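Local coordinates for protein CDP-4-keto-6-deoxy-D-glucose-3-dehydrase (Yersinia pseudotuberculosis, PDB 3BB8) that probably dehydrates CDP-4-keto-6-deoxy-D-glucose at C3 in lipopolysaccharide sugar biosynthesis, using pyridoxal 5'-phosphate as cofactor, at residues N380-P385 with G396-T401; V137-P142 with D402-Q407; G86-L91 with Y287-T292; T95-P100 with W187-C192. The protein carries 1 engineered substitution. All blocks are in the same frame, centred on the assembly; numbering follows the deposited sequence.

Interaction 1 of 4, residues N380-P385 with G396-T401; sequences NLTRQP and GELTNT
Asn-380 and Thr-401 cross at about a right angle, with the Thr-401 methyl CG2 set against the root of the Asn-380 side chain. Thr-401 CG2 lies 3.6 Å from Asn-380 CB, and the amide carbon CG is equally close. Thr-401 holds CG2 anti to its own backbone N, while its hydroxyl OG1 turns to another partner, the carboxylate of Asp-138, in a hydrogen bond. Leu-398 meets Asn-380 at about a right angle as well, its CD1 methyl lying near the end of the amide. The same methyl and Thr-382 reach toward each other tip to tip, Thr-382 OG1 standing 3.9 Å from Leu-398 CD1. No hydrogen bond spans the two segments, so the contact is van der Waals packing. It joins the 3-10 turn 381-383 to the start of helix 399-407, where Leu-398 is the N-cap residue; strand 133-140 lies alongside, with Phe-136 touching Thr-382 and Val-139 touching Thr-401.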
loop_
_atom_site.group_PDB
_atom_site.type_symbol
_atom_site.label_atom_id
_atom_site.label_comp_id
_atom_site.label_asym_id
_atom_site.label_seq_id
_atom_site.Cartn_x
_atom_site.Cartn_y
_atom_site.Cartn_z
ATOM N N ASN A 380 14.788 9.261 -18.765
ATOM C CA ASN A 380 15.873 9.852 -17.993
ATOM C C ASN A 380 15.221 10.567 -16.814
ATOM O O ASN A 380 14.679 11.667 -16.963
ATOM C CB ASN A 380 16.678 10.851 -18.823
ATOM C CG ASN A 380 17.842 11.452 -18.042
ATOM O OD1 ASN A 380 18.757 12.042 -18.625
ATOM N ND2 ASN A 380 17.812 11.311 -16.720
ATOM N N LEU A 381 15.279 9.927 -15.651
ATOM C CA LEU A 381 14.678 10.468 -14.441
ATOM C C LEU A 381 15.045 11.920 -14.155
ATOM O O LEU A 381 14.175 12.712 -13.806
ATOM C CB LEU A 381 15.030 9.581 -13.238
ATOM C CG LEU A 381 14.221 8.282 -13.178
ATOM C CD1 LEU A 381 14.855 7.308 -12.217
ATOM C CD2 LEU A 381 12.783 8.601 -12.780
ATOM N N THR A 382 16.314 12.276 -14.320
ATOM C CA THR A 382 16.737 13.646 -14.055
ATOM C C THR A 382 16.048 14.678 -14.934
ATOM O O THR A 382 16.079 15.865 -14.618
ATOM C CB THR A 382 18.256 13.822 -14.212
ATOM O OG1 THR A 382 18.645 13.516 -15.557
ATOM C CG2 THR A 382 18.993 12.918 -13.250
ATOM N N ARG A 383 15.424 14.237 -16.027
ATOM C CA ARG A 383 14.716 15.156 -16.918
ATOM C C ARG A 383 13.205 15.120 -16.712
ATOM O O ARG A 383 12.447 15.740 -17.466
ATOM C CB ARG A 383 15.022 14.840 -18.388
ATOM C CG ARG A 383 16.475 15.018 -18.776
ATOM C CD ARG A 383 16.679 14.745 -20.259
ATOM N NE ARG A 383 18.080 14.905 -20.627
ATOM C CZ ARG A 383 18.676 16.077 -20.814
ATOM N NH1 ARG A 383 17.987 17.202 -20.678
ATOM N NH2 ARG A 383 19.969 16.122 -21.119
ATOM N N GLN A 384 12.756 14.376 -15.713
ATOM C CA GLN A 384 11.329 14.295 -15.441
ATOM C C GLN A 384 10.950 15.516 -14.634
ATOM O O GLN A 384 11.719 15.964 -13.791
ATOM C CB GLN A 384 10.999 13.020 -14.658
ATOM C CG GLN A 384 10.999 11.764 -15.512
ATOM C CD GLN A 384 9.761 11.647 -16.369
ATOM O OE1 GLN A 384 9.753 10.934 -17.371
ATOM N NE2 GLN A 384 8.698 12.323 -15.969
ATOM N N PRO A 385 9.759 16.074 -14.879
ATOM C CA PRO A 385 9.333 17.256 -14.136
ATOM C C PRO A 385 9.427 17.181 -12.619
ATOM O O PRO A 385 9.775 18.181 -11.997
ATOM C CB PRO A 385 7.899 17.498 -14.626
ATOM C CG PRO A 385 7.509 16.258 -15.314
ATOM C CD PRO A 385 8.781 15.731 -15.917
ATOM N N GLY A 396 29.845 11.495 -14.321
ATOM C CA GLY A 396 30.053 11.232 -15.734
ATOM C C GLY A 396 28.882 11.790 -16.514
ATOM O O GLY A 396 28.209 12.704 -16.042
ATOM N N GLU A 397 28.630 11.255 -17.703
ATOM C CA GLU A 397 27.510 11.728 -18.507
ATOM C C GLU A 397 26.408 10.680 -18.607
ATOM O O GLU A 397 26.631 9.501 -18.327
ATOM C CB GLU A 397 27.978 12.117 -19.918
ATOM C CG GLU A 397 29.274 11.467 -20.368
ATOM C CD GLU A 397 30.491 12.077 -19.687
ATOM O OE1 GLU A 397 30.643 13.320 -19.743
ATOM O OE2 GLU A 397 31.296 11.318 -19.099
ATOM N N LEU A 398 25.217 11.121 -18.996
ATOM C CA LEU A 398 24.081 10.221 -19.151
ATOM C C LEU A 398 23.716 10.118 -20.638
ATOM O O LEU A 398 22.537 10.115 -21.006
ATOM C CB LEU A 398 22.883 10.733 -18.335
ATOM C CG LEU A 398 23.090 10.846 -16.815
ATOM C CD1 LEU A 398 21.846 11.418 -16.167
ATOM C CD2 LEU A 398 23.412 9.480 -16.227
ATOM N N THR A 399 24.746 10.028 -21.479
ATOM C CA THR A 399 24.588 9.934 -22.934
ATOM C C THR A 399 23.642 8.822 -23.384
ATOM O O THR A 399 22.684 9.073 -24.115
ATOM C CB THR A 399 25.964 9.727 -23.615
ATOM O OG1 THR A 399 26.797 10.865 -23.352
ATOM C CG2 THR A 399 25.809 9.549 -25.125
ATOM N N ASN A 400 23.904 7.594 -22.948
ATOM C CA ASN A 400 23.053 6.472 -23.331
ATOM C C ASN A 400 21.646 6.600 -22.770
ATOM O O ASN A 400 20.675 6.199 -23.422
ATOM C CB ASN A 400 23.689 5.156 -22.890
ATOM C CG ASN A 400 24.868 4.765 -23.768
ATOM O OD1 ASN A 400 25.577 3.795 -23.496
ATOM N ND2 ASN A 400 25.074 5.522 -24.835
ATOM N N THR A 401 21.540 7.171 -21.569
ATOM C CA THR A 401 20.249 7.367 -20.918
ATOM C C THR A 401 19.416 8.313 -21.760
ATOM O O THR A 401 18.241 8.062 -22.007
ATOM C CB THR A 401 20.406 7.991 -19.509
ATOM O OG1 THR A 401 21.214 7.135 -18.694
ATOM C CG2 THR A 401 19.051 8.177 -18.855
#

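Interaction 2 of 4, residues V137-P142 with D402-Q407; sequences VDVDIP and DRIMNQ
Strand-against-helix packing in the aspartate aminotransferase fold brings Val-139 and Ile-141, at the C-terminal end of strand 133-140 and just beyond it, onto Ile-404 and Arg-403 of helix 399-407. The closest apolar pair is Val-139 CG2 with Ile-404 CD1, 3.5 Å apart, where the two side chains meet at a slant. Ile-404 is fully extended at its end (chi2 179°), which carries CD1 out from the helix to the valine methyl. Ile-141 serves both helix residues with one methyl: its CD1 is 4.3 Å from Ile-404 CG1 and 3.5 Å from Arg-403 NH1. Ile-141 runs nearly perpendicular to the arginine, and its CD1 also rests 3.8 Å from Arg-403 CD, so the contact takes in both the aliphatic stem and the guanidinium. The arginine chain is stretched out from CG to NE, and its polar end is engaged in salt bridges with Glu-332 and Glu-353, which probably help fix the stem against which Ile-141 lies. Near the start of the helix, Asp-138 OD2 accepts a hydrogen bond from the backbone N of Asn-400. Strand 347-351 lies beside the Ile-141 and Arg-403 end, where Thr-350 touches both, while Val-116 and Leu-376, both from loops, pack on Val-139 and Ile-404 respectively.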
loop_
_atom_site.group_PDB
_atom_site.type_symbol
_atom_site.label_atom_id
_atom_site.label_comp_id
_atom_site.label_asym_id
_atom_site.label_seq_id
_atom_site.Cartn_x
_atom_site.Cartn_y
_atom_site.Cartn_z
ATOM N N VAL A 137 24.683 6.977 -12.662
ATOM C CA VAL A 137 25.739 6.664 -13.628
ATOM C C VAL A 137 25.007 6.136 -14.864
ATOM O O VAL A 137 23.935 5.539 -14.751
ATOM C CB VAL A 137 26.740 5.597 -13.130
ATOM C CG1 VAL A 137 27.540 6.147 -11.974
ATOM C CG2 VAL A 137 26.012 4.320 -12.749
ATOM N N ASP A 138 25.582 6.353 -16.039
ATOM C CA ASP A 138 24.956 5.939 -17.289
ATOM C C ASP A 138 24.747 4.437 -17.466
ATOM O O ASP A 138 25.373 3.619 -16.795
ATOM C CB ASP A 138 25.765 6.499 -18.465
ATOM C CG ASP A 138 24.954 6.591 -19.745
ATOM O OD1 ASP A 138 23.774 6.998 -19.685
ATOM O OD2 ASP A 138 25.506 6.273 -20.817
ATOM N N VAL A 139 23.841 4.087 -18.372
ATOM C CA VAL A 139 23.551 2.689 -18.671
ATOM C C VAL A 139 24.184 2.319 -20.013
ATOM O O VAL A 139 24.845 3.144 -20.655
ATOM C CB VAL A 139 22.034 2.434 -18.773
ATOM C CG1 VAL A 139 21.364 2.718 -17.436
ATOM C CG2 VAL A 139 21.441 3.303 -19.867
ATOM N N ASP A 140 23.980 1.075 -20.432
ATOM C CA ASP A 140 24.525 0.593 -21.696
ATOM C C ASP A 140 23.419 0.109 -22.626
ATOM O O ASP A 140 22.440 -0.493 -22.183
ATOM C CB ASP A 140 25.533 -0.531 -21.449
ATOM C CG ASP A 140 25.869 -1.300 -22.712
ATOM O OD1 ASP A 140 25.128 -2.246 -23.048
ATOM O OD2 ASP A 140 26.876 -0.957 -23.368
ATOM N N ILE A 141 23.580 0.375 -23.918
ATOM C CA ILE A 141 22.806 -0.312 -24.945
ATOM C C ILE A 141 23.632 -1.399 -25.624
ATOM O O ILE A 141 24.839 -1.246 -25.816
ATOM C CB ILE A 141 22.289 0.669 -26.014
ATOM C CG1 ILE A 141 21.552 1.837 -25.355
ATOM C CG2 ILE A 141 21.384 -0.048 -27.003
ATOM C CD1 ILE A 141 21.434 3.060 -26.236
ATOM N N PRO A 142 22.975 -2.497 -25.984
ATOM C CA PRO A 142 21.511 -2.567 -25.941
ATOM C C PRO A 142 21.022 -3.544 -24.877
ATOM O O PRO A 142 19.963 -4.152 -25.038
ATOM C CB PRO A 142 21.149 -3.082 -27.334
ATOM C CG PRO A 142 22.337 -3.872 -27.757
ATOM C CD PRO A 142 23.528 -3.168 -27.173
ATOM N N ASP A 402 20.031 9.412 -22.188
ATOM C CA ASP A 402 19.335 10.387 -23.024
ATOM C C ASP A 402 18.932 9.734 -24.338
ATOM O O ASP A 402 17.844 9.980 -24.866
ATOM C CB ASP A 402 20.235 11.594 -23.314
ATOM C CG ASP A 402 20.212 12.614 -22.199
ATOM O OD1 ASP A 402 19.106 12.918 -21.707
ATOM O OD2 ASP A 402 21.291 13.119 -21.825
ATOM N N ARG A 403 19.812 8.894 -24.867
ATOM C CA ARG A 403 19.512 8.229 -26.124
ATOM C C ARG A 403 18.286 7.340 -25.931
ATOM O O ARG A 403 17.432 7.238 -26.817
ATOM C CB ARG A 403 20.705 7.386 -26.587
ATOM C CG ARG A 403 20.676 7.093 -28.074
ATOM C CD ARG A 403 21.707 6.064 -28.473
ATOM N NE ARG A 403 21.548 5.683 -29.873
ATOM C CZ ARG A 403 21.921 4.509 -30.372
ATOM N NH1 ARG A 403 22.476 3.593 -29.585
ATOM N NH2 ARG A 403 21.736 4.253 -31.661
ATOM N N ILE A 404 18.192 6.710 -24.762
ATOM C CA ILE A 404 17.066 5.832 -24.478
ATOM C C ILE A 404 15.800 6.652 -24.365
ATOM O O ILE A 404 14.748 6.269 -24.872
ATOM C CB ILE A 404 17.287 5.035 -23.164
ATOM C CG1 ILE A 404 18.445 4.045 -23.351
ATOM C CG2 ILE A 404 16.016 4.295 -22.779
ATOM C CD1 ILE A 404 18.762 3.222 -22.123
ATOM N N MET A 405 15.911 7.797 -23.702
ATOM C CA MET A 405 14.768 8.679 -23.522
ATOM C C MET A 405 14.222 9.121 -24.870
ATOM O O MET A 405 13.011 9.229 -25.049
ATOM C CB MET A 405 15.170 9.910 -22.705
ATOM C CG MET A 405 14.052 10.933 -22.537
ATOM S SD MET A 405 14.649 12.480 -21.832
ATOM C CE MET A 405 15.782 12.990 -23.123
ATOM N N ASN A 406 15.122 9.361 -25.820
ATOM C CA ASN A 406 14.722 9.818 -27.150
ATOM C C ASN A 406 14.487 8.763 -28.213
ATOM O O ASN A 406 13.573 8.897 -29.023
ATOM C CB ASN A 406 15.767 10.778 -27.724
ATOM C CG ASN A 406 15.845 12.074 -26.971
ATOM O OD1 ASN A 406 14.862 12.811 -26.889
ATOM N ND2 ASN A 406 17.020 12.365 -26.410
ATOM N N GLN A 407 15.303 7.716 -28.214
ATOM C CA GLN A 407 15.217 6.709 -29.271
ATOM C C GLN A 407 14.777 5.289 -28.936
ATOM O O GLN A 407 14.591 4.474 -29.844
ATOM C CB GLN A 407 16.576 6.641 -29.967
ATOM C CG GLN A 407 17.091 7.990 -30.452
ATOM C CD GLN A 407 16.312 8.498 -31.642
ATOM O OE1 GLN A 407 16.253 7.838 -32.681
ATOM N NE2 GLN A 407 15.708 9.667 -31.504
#

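Interaction 3 of 4, residues G86-L91 with Y287-T292; sequences GSSANL and YNLKIT. With PLP (pyridoxal-5'-phosphate), chain C; PLP (pyridoxal-5'-phosphate), chain E.
Leu-91 and Tyr-287 form a CH-pi contact, Leu-91 CD2 sitting over one face of the Tyr-287 ring, 4.2 Å from its centroid and 22° off the normal. Leu-91 CD2 is displaced toward the rim and is nearest Tyr-287 CZ, at 3.9 Å. Purely apolar packing continues with Leu-91 CD2, 4.2 Å from Leu-289 CD1. With chi1 at 179°, Leu-91 directs its branch away from the backbone N and toward both partners. The second methyl of Leu-289, CD2, lies 3.8 Å from Ser-88 OG, which is hydrogen-bonded with Thr-84 OG1. Polar bonds serve the cofactor: Gly-86 N donates to O1P of PLP chain C at 2.9 Å, and Ser-87 N and OG both donate to its O3P, the hydroxyl at 2.6 Å. The phosphate thus sits at the N-terminal end of helix 86-96, whose dipole would favour its charge. Strand 79-83 runs beside Ser-88, helix 121-129 packs on Leu-91, and helix 235-245 touches Leu-289.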
loop_
_atom_site.group_PDB
_atom_site.type_symbol
_atom_site.label_atom_id
_atom_site.label_comp_id
_atom_site.label_asym_id
_atom_site.label_seq_id
_atom_site.Cartn_x
_atom_site.Cartn_y
_atom_site.Cartn_z
ATOM N N GLY A 86 4.909 -3.456 -6.258
ATOM C CA GLY A 86 6.342 -3.504 -6.439
ATOM C C GLY A 86 6.946 -2.222 -5.877
ATOM O O GLY A 86 8.035 -2.249 -5.277
ATOM N N SER A 87 6.251 -1.100 -6.064
ATOM C CA SER A 87 6.746 0.182 -5.555
ATOM C C SER A 87 6.814 0.124 -4.021
ATOM O O SER A 87 7.761 0.601 -3.409
ATOM C CB SER A 87 5.823 1.330 -5.985
ATOM O OG SER A 87 5.703 1.416 -7.396
ATOM N N SER A 88 5.802 -0.467 -3.394
ATOM C CA SER A 88 5.815 -0.562 -1.935
ATOM C C SER A 88 6.956 -1.478 -1.495
ATOM O O SER A 88 7.579 -1.243 -0.460
ATOM C CB SER A 88 4.482 -1.101 -1.414
ATOM O OG SER A 88 3.461 -0.151 -1.618
ATOM N N ALA A 89 7.224 -2.520 -2.277
ATOM C CA ALA A 89 8.308 -3.433 -1.941
ATOM C C ALA A 89 9.614 -2.646 -1.932
ATOM O O ALA A 89 10.386 -2.729 -0.969
ATOM C CB ALA A 89 8.379 -4.583 -2.950
ATOM N N ASN A 90 9.856 -1.872 -2.992
ATOM C CA ASN A 90 11.072 -1.057 -3.069
ATOM C C ASN A 90 11.135 -0.113 -1.867
ATOM O O ASN A 90 12.199 0.061 -1.266
ATOM C CB ASN A 90 11.114 -0.236 -4.364
ATOM C CG ASN A 90 11.518 -1.067 -5.582
ATOM O OD1 ASN A 90 11.338 -0.649 -6.724
ATOM N ND2 ASN A 90 12.070 -2.237 -5.339
ATOM N N LEU A 91 10.005 0.494 -1.515
ATOM C CA LEU A 91 9.952 1.417 -0.375
ATOM C C LEU A 91 10.378 0.745 0.931
ATOM O O LEU A 91 11.185 1.297 1.679
ATOM C CB LEU A 91 8.540 1.981 -0.201
ATOM C CG LEU A 91 8.365 2.942 0.984
ATOM C CD1 LEU A 91 9.307 4.127 0.835
ATOM C CD2 LEU A 91 6.921 3.415 1.054
ATOM N N TYR A 287 4.540 1.969 8.324
ATOM C CA TYR A 287 3.430 2.180 7.398
ATOM C C TYR A 287 2.483 1.023 7.643
ATOM O O TYR A 287 2.586 0.321 8.637
ATOM C CB TYR A 287 3.899 2.035 5.942
ATOM C CG TYR A 287 4.994 2.968 5.509
ATOM C CD1 TYR A 287 6.335 2.630 5.678
ATOM C CD2 TYR A 287 4.687 4.204 4.943
ATOM C CE1 TYR A 287 7.348 3.511 5.292
ATOM C CE2 TYR A 287 5.676 5.081 4.561
ATOM C CZ TYR A 287 7.004 4.735 4.737
ATOM O OH TYR A 287 7.972 5.632 4.369
ATOM N N ASN A 288 1.543 0.858 6.726
ATOM C CA ASN A 288 0.631 -0.276 6.731
ATOM C C ASN A 288 0.529 -0.601 5.255
ATOM O O ASN A 288 -0.407 -0.189 4.558
ATOM C CB ASN A 288 -0.752 0.049 7.265
ATOM C CG ASN A 288 -1.674 -1.169 7.236
ATOM O OD1 ASN A 288 -2.842 -1.089 7.617
ATOM N ND2 ASN A 288 -1.150 -2.303 6.773
ATOM N N LEU A 289 1.523 -1.332 4.783
ATOM C CA LEU A 289 1.518 -1.880 3.441
ATOM C C LEU A 289 1.305 -3.383 3.272
ATOM O O LEU A 289 2.165 -4.083 2.733
ATOM C CB LEU A 289 2.877 -1.459 2.876
ATOM C CG LEU A 289 3.139 0.055 2.919
ATOM C CD1 LEU A 289 4.628 0.337 2.741
ATOM C CD2 LEU A 289 2.325 0.749 1.842
ATOM N N LYS A 290 0.161 -3.878 3.738
ATOM C CA LYS A 290 -0.162 -5.303 3.596
ATOM C C LYS A 290 -1.283 -5.497 2.574
ATOM O O LYS A 290 -1.983 -4.544 2.214
ATOM C CB LYS A 290 -0.604 -5.919 4.931
ATOM C CG LYS A 290 0.408 -5.794 6.052
ATOM C CD LYS A 290 0.003 -6.606 7.282
ATOM C CE LYS A 290 -0.302 -5.716 8.489
ATOM N NZ LYS A 290 -1.492 -4.827 8.301
ATOM N N ILE A 291 -1.446 -6.732 2.108
ATOM C CA ILE A 291 -2.495 -7.024 1.143
ATOM C C ILE A 291 -3.523 -7.977 1.729
ATOM O O ILE A 291 -3.473 -8.311 2.920
ATOM C CB ILE A 291 -1.936 -7.611 -0.193
ATOM C CG1 ILE A 291 -1.569 -9.095 -0.044
ATOM C CG2 ILE A 291 -0.736 -6.794 -0.641
ATOM C CD1 ILE A 291 -0.348 -9.362 0.773
ATOM N N THR A 292 -4.469 -8.389 0.895
ATOM C CA THR A 292 -5.532 -9.289 1.318
ATOM C C THR A 292 -5.225 -10.720 0.885
ATOM O O THR A 292 -4.366 -10.946 0.031
ATOM C CB THR A 292 -6.877 -8.877 0.690
ATOM O OG1 THR A 292 -6.829 -9.103 -0.724
ATOM C CG2 THR A 292 -7.163 -7.410 0.962
HETATM N N1 PLP C . 10.341 -1.086 -10.615
HETATM C C2 PLP C . 10.221 -1.504 -11.930
HETATM C C2A PLP C . 11.496 -1.610 -12.756
HETATM C C3 PLP C . 8.935 -1.820 -12.460
HETATM O O3 PLP C . 8.772 -2.227 -13.738
HETATM C C4 PLP C . 7.750 -1.707 -11.615
HETATM C C4A PLP C . 6.365 -2.097 -12.239
HETATM C C5 PLP C . 7.940 -1.258 -10.267
HETATM C C6 PLP C . 9.277 -0.955 -9.800
HETATM C C5A PLP C . 6.881 -1.064 -9.225
HETATM O O4P PLP C . 5.860 -1.956 -9.295
HETATM P P PLP C . 4.301 -1.603 -9.120
HETATM O O1P PLP C . 3.621 -2.915 -8.787
HETATM O O2P PLP C . 3.828 -1.034 -10.583
HETATM O O3P PLP C . 4.121 -0.538 -8.033
HETATM N N1 PLP E . -5.350 6.154 12.384
HETATM C C2 PLP E . -6.157 5.623 13.372
HETATM C C2A PLP E . -6.593 6.549 14.510
HETATM C C3 PLP E . -6.553 4.252 13.294
HETATM O O3 PLP E . -7.337 3.682 14.237
HETATM C C4 PLP E . -6.106 3.424 12.173
HETATM C C4A PLP E . -6.590 1.950 12.120
HETATM C C5 PLP E . -5.264 4.027 11.194
HETATM C C6 PLP E . -4.904 5.421 11.338
HETATM C C5A PLP E . -4.686 3.373 9.972
HETATM O O4P PLP E . -5.447 2.383 9.441
HETATM P P PLP E . -4.902 0.973 8.922
HETATM O O1P PLP E . -5.935 0.444 7.976
HETATM O O2P PLP E . -4.770 0.054 10.276
HETATM O O3P PLP E . -3.519 1.151 8.249
#

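Interaction 4 of 4, residues T95-P100 with W187-C192; sequences TALTSP and WLIEDC. With PLP (pyridoxal-5'-phosphate), chain C.
Asp-191 OD1 is shared by two partners: it accepts a hydrogen bond from the pyridine nitrogen of the cofactor, PLP N1, at 2.9 Å, and is hydrogen-bonded to Thr-123 OG1. The N-H to acceptor angle at the cofactor is 143°, so that bond is noticeably bent. The second carboxylate oxygen, OD2, takes the backbone N of Cys-193, which helps fix the rotation of the group. An aspartate facing the pyridine nitrogen from the end of a central strand is a hallmark of the aspartate aminotransferase fold, and here the strand is 187-191. Further back on it, Ile-189 and Trp-187 meet Leu-97, which follows helix 86-96 in a type I turn from Ala-96 to Ser-99. Leu-97 CG lies anti to the carbonyl carbon (chi1 -63°), sending the fork toward the strand. The Leu-97 CD2 methyl stands over the middle of the six-membered ring of Trp-187, 3.6 Å from its centroid and 10° from the normal, in a CH-pi contact. Leu-97 CD1 touches Trp-187 CB at 3.6 Å and Ile-189 CD1 at 3.7 Å. The indole is held in turn by its NE1, hydrogen-bonded to Arg-105 O, while the Arg-105 side chain makes a cation-pi contact with it.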
loop_
_atom_site.group_PDB
_atom_site.type_symbol
_atom_site.label_atom_id
_atom_site.label_comp_id
_atom_site.label_asym_id
_atom_site.label_seq_id
_atom_site.Cartn_x
_atom_site.Cartn_y
_atom_site.Cartn_z
ATOM N N THR A 95 13.823 1.465 3.135
ATOM C CA THR A 95 13.492 2.018 4.442
ATOM C C THR A 95 14.030 1.164 5.575
ATOM O O THR A 95 14.571 1.682 6.544
ATOM C CB THR A 95 11.968 2.161 4.615
ATOM O OG1 THR A 95 11.464 3.035 3.601
ATOM C CG2 THR A 95 11.633 2.729 6.011
ATOM N N ALA A 96 13.881 -0.146 5.437
ATOM C CA ALA A 96 14.346 -1.097 6.426
ATOM C C ALA A 96 15.830 -0.922 6.746
ATOM O O ALA A 96 16.257 -1.104 7.890
ATOM C CB ALA A 96 14.098 -2.481 5.927
ATOM N N LEU A 97 16.619 -0.571 5.739
ATOM C CA LEU A 97 18.046 -0.387 5.946
ATOM C C LEU A 97 18.331 0.885 6.727
ATOM O O LEU A 97 19.495 1.219 6.953
ATOM C CB LEU A 97 18.778 -0.337 4.606
ATOM C CG LEU A 97 18.718 -1.590 3.732
ATOM C CD1 LEU A 97 19.511 -1.373 2.445
ATOM C CD2 LEU A 97 19.278 -2.762 4.503
ATOM N N THR A 98 17.281 1.603 7.127
ATOM C CA THR A 98 17.465 2.838 7.896
ATOM C C THR A 98 17.264 2.551 9.383
ATOM O O THR A 98 17.439 3.433 10.231
ATOM C CB THR A 98 16.453 3.942 7.510
ATOM O OG1 THR A 98 15.152 3.568 7.980
ATOM C CG2 THR A 98 16.410 4.145 5.993
ATOM N N SER A 99 16.884 1.315 9.684
ATOM C CA SER A 99 16.644 0.885 11.055
ATOM C C SER A 99 17.857 1.019 11.964
ATOM O O SER A 99 18.938 0.534 11.641
ATOM C CB SER A 99 16.199 -0.573 11.075
ATOM O OG SER A 99 16.215 -1.064 12.402
ATOM N N PRO A 100 17.684 1.669 13.128
ATOM C CA PRO A 100 18.801 1.834 14.062
ATOM C C PRO A 100 19.331 0.494 14.578
ATOM O O PRO A 100 20.368 0.440 15.230
ATOM C CB PRO A 100 18.209 2.712 15.166
ATOM C CG PRO A 100 16.735 2.385 15.114
ATOM C CD PRO A 100 16.466 2.329 13.635
ATOM N N TRP A 187 25.396 -1.632 0.885
ATOM C CA TRP A 187 24.185 -2.449 0.885
ATOM C C TRP A 187 23.775 -2.603 -0.573
ATOM O O TRP A 187 23.958 -1.677 -1.361
ATOM C CB TRP A 187 23.041 -1.727 1.614
ATOM C CG TRP A 187 23.120 -1.732 3.098
ATOM C CD1 TRP A 187 23.377 -0.668 3.912
ATOM C CD2 TRP A 187 22.891 -2.851 3.954
ATOM N NE1 TRP A 187 23.316 -1.058 5.230
ATOM C CE2 TRP A 187 23.019 -2.395 5.281
ATOM C CE3 TRP A 187 22.582 -4.199 3.727
ATOM C CZ2 TRP A 187 22.849 -3.233 6.375
ATOM C CZ3 TRP A 187 22.412 -5.029 4.810
ATOM C CH2 TRP A 187 22.545 -4.545 6.120
ATOM N N LEU A 188 23.214 -3.749 -0.939
ATOM C CA LEU A 188 22.772 -3.943 -2.318
ATOM C C LEU A 188 21.307 -4.366 -2.433
ATOM O O LEU A 188 20.917 -5.432 -1.941
ATOM C CB LEU A 188 23.632 -4.991 -3.045
ATOM C CG LEU A 188 23.096 -5.300 -4.460
ATOM C CD1 LEU A 188 23.363 -4.106 -5.359
ATOM C CD2 LEU A 188 23.737 -6.558 -5.040
ATOM N N ILE A 189 20.498 -3.542 -3.095
ATOM C CA ILE A 189 19.092 -3.888 -3.295
ATOM C C ILE A 189 18.813 -4.164 -4.773
ATOM O O ILE A 189 19.037 -3.310 -5.634
ATOM C CB ILE A 189 18.145 -2.775 -2.803
ATOM C CG1 ILE A 189 18.228 -2.673 -1.278
ATOM C CG2 ILE A 189 16.701 -3.090 -3.209
ATOM C CD1 ILE A 189 17.547 -1.481 -0.701
ATOM N N GLU A 190 18.329 -5.370 -5.050
ATOM C CA GLU A 190 17.997 -5.796 -6.404
ATOM C C GLU A 190 16.513 -5.626 -6.721
ATOM O O GLU A 190 15.687 -6.414 -6.255
ATOM C CB GLU A 190 18.315 -7.276 -6.590
ATOM C CG GLU A 190 19.727 -7.647 -6.956
ATOM C CD GLU A 190 19.856 -9.154 -7.094
ATOM O OE1 GLU A 190 20.080 -9.835 -6.068
ATOM O OE2 GLU A 190 19.702 -9.666 -8.222
ATOM N N ASP A 191 16.169 -4.614 -7.512
ATOM C CA ASP A 191 14.781 -4.427 -7.919
ATOM C C ASP A 191 14.565 -5.410 -9.073
ATOM O O ASP A 191 15.061 -5.201 -10.181
ATOM C CB ASP A 191 14.549 -2.986 -8.392
ATOM C CG ASP A 191 13.127 -2.751 -8.902
ATOM O OD1 ASP A 191 12.725 -1.566 -8.986
ATOM O OD2 ASP A 191 12.420 -3.737 -9.228
ATOM N N CYS A 192 13.840 -6.486 -8.786
ATOM C CA CYS A 192 13.534 -7.543 -9.745
ATOM C C CYS A 192 12.062 -7.492 -10.128
ATOM O O CYS A 192 11.484 -8.510 -10.524
ATOM C CB CYS A 192 13.827 -8.918 -9.127
ATOM S SG CYS A 192 15.537 -9.145 -8.601
HETATM N N1 PLP C . 10.341 -1.086 -10.615
HETATM C C2 PLP C . 10.221 -1.504 -11.930
HETATM C C2A PLP C . 11.496 -1.610 -12.756
HETATM C C3 PLP C . 8.935 -1.820 -12.460
HETATM O O3 PLP C . 8.772 -2.227 -13.738
HETATM C C4 PLP C . 7.750 -1.707 -11.615
HETATM C C4A PLP C . 6.365 -2.097 -12.239
HETATM C C5 PLP C . 7.940 -1.258 -10.267
HETATM C C6 PLP C . 9.277 -0.955 -9.800
HETATM C C5A PLP C . 6.881 -1.064 -9.225
HETATM O O4P PLP C . 5.860 -1.956 -9.295
HETATM P P PLP C . 4.301 -1.603 -9.120
HETATM O O1P PLP C . 3.621 -2.915 -8.787
HETATM O O2P PLP C . 3.828 -1.034 -10.583
HETATM O O3P PLP C . 4.121 -0.538 -8.033
#

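How the interactions relate
The four contacts fall into two pairs. Interactions 1 and 2, with centres 8 Å apart, share helix 399-407 and are joined by the salt bridge of Arg-383 with Asp-402; interaction 1 is nested in the loop that interaction 2 closes. Interactions 3 and 4, 14 Å apart, share helix 86-96 and the same PLP, with strand 187-191 packed against the turn that follows the helix. Interaction 4 is nested within interaction 3; both close before interaction 1 opens, whereas interaction 2 crosses them. Between pairs the centres lie 24 to 30 Å apart, although interactions 2 and 4 both reach the mixed central sheet, which thus connects the cofactor site with helix 399-407. Interactions 1, 2 and 3 also touch the second subunit.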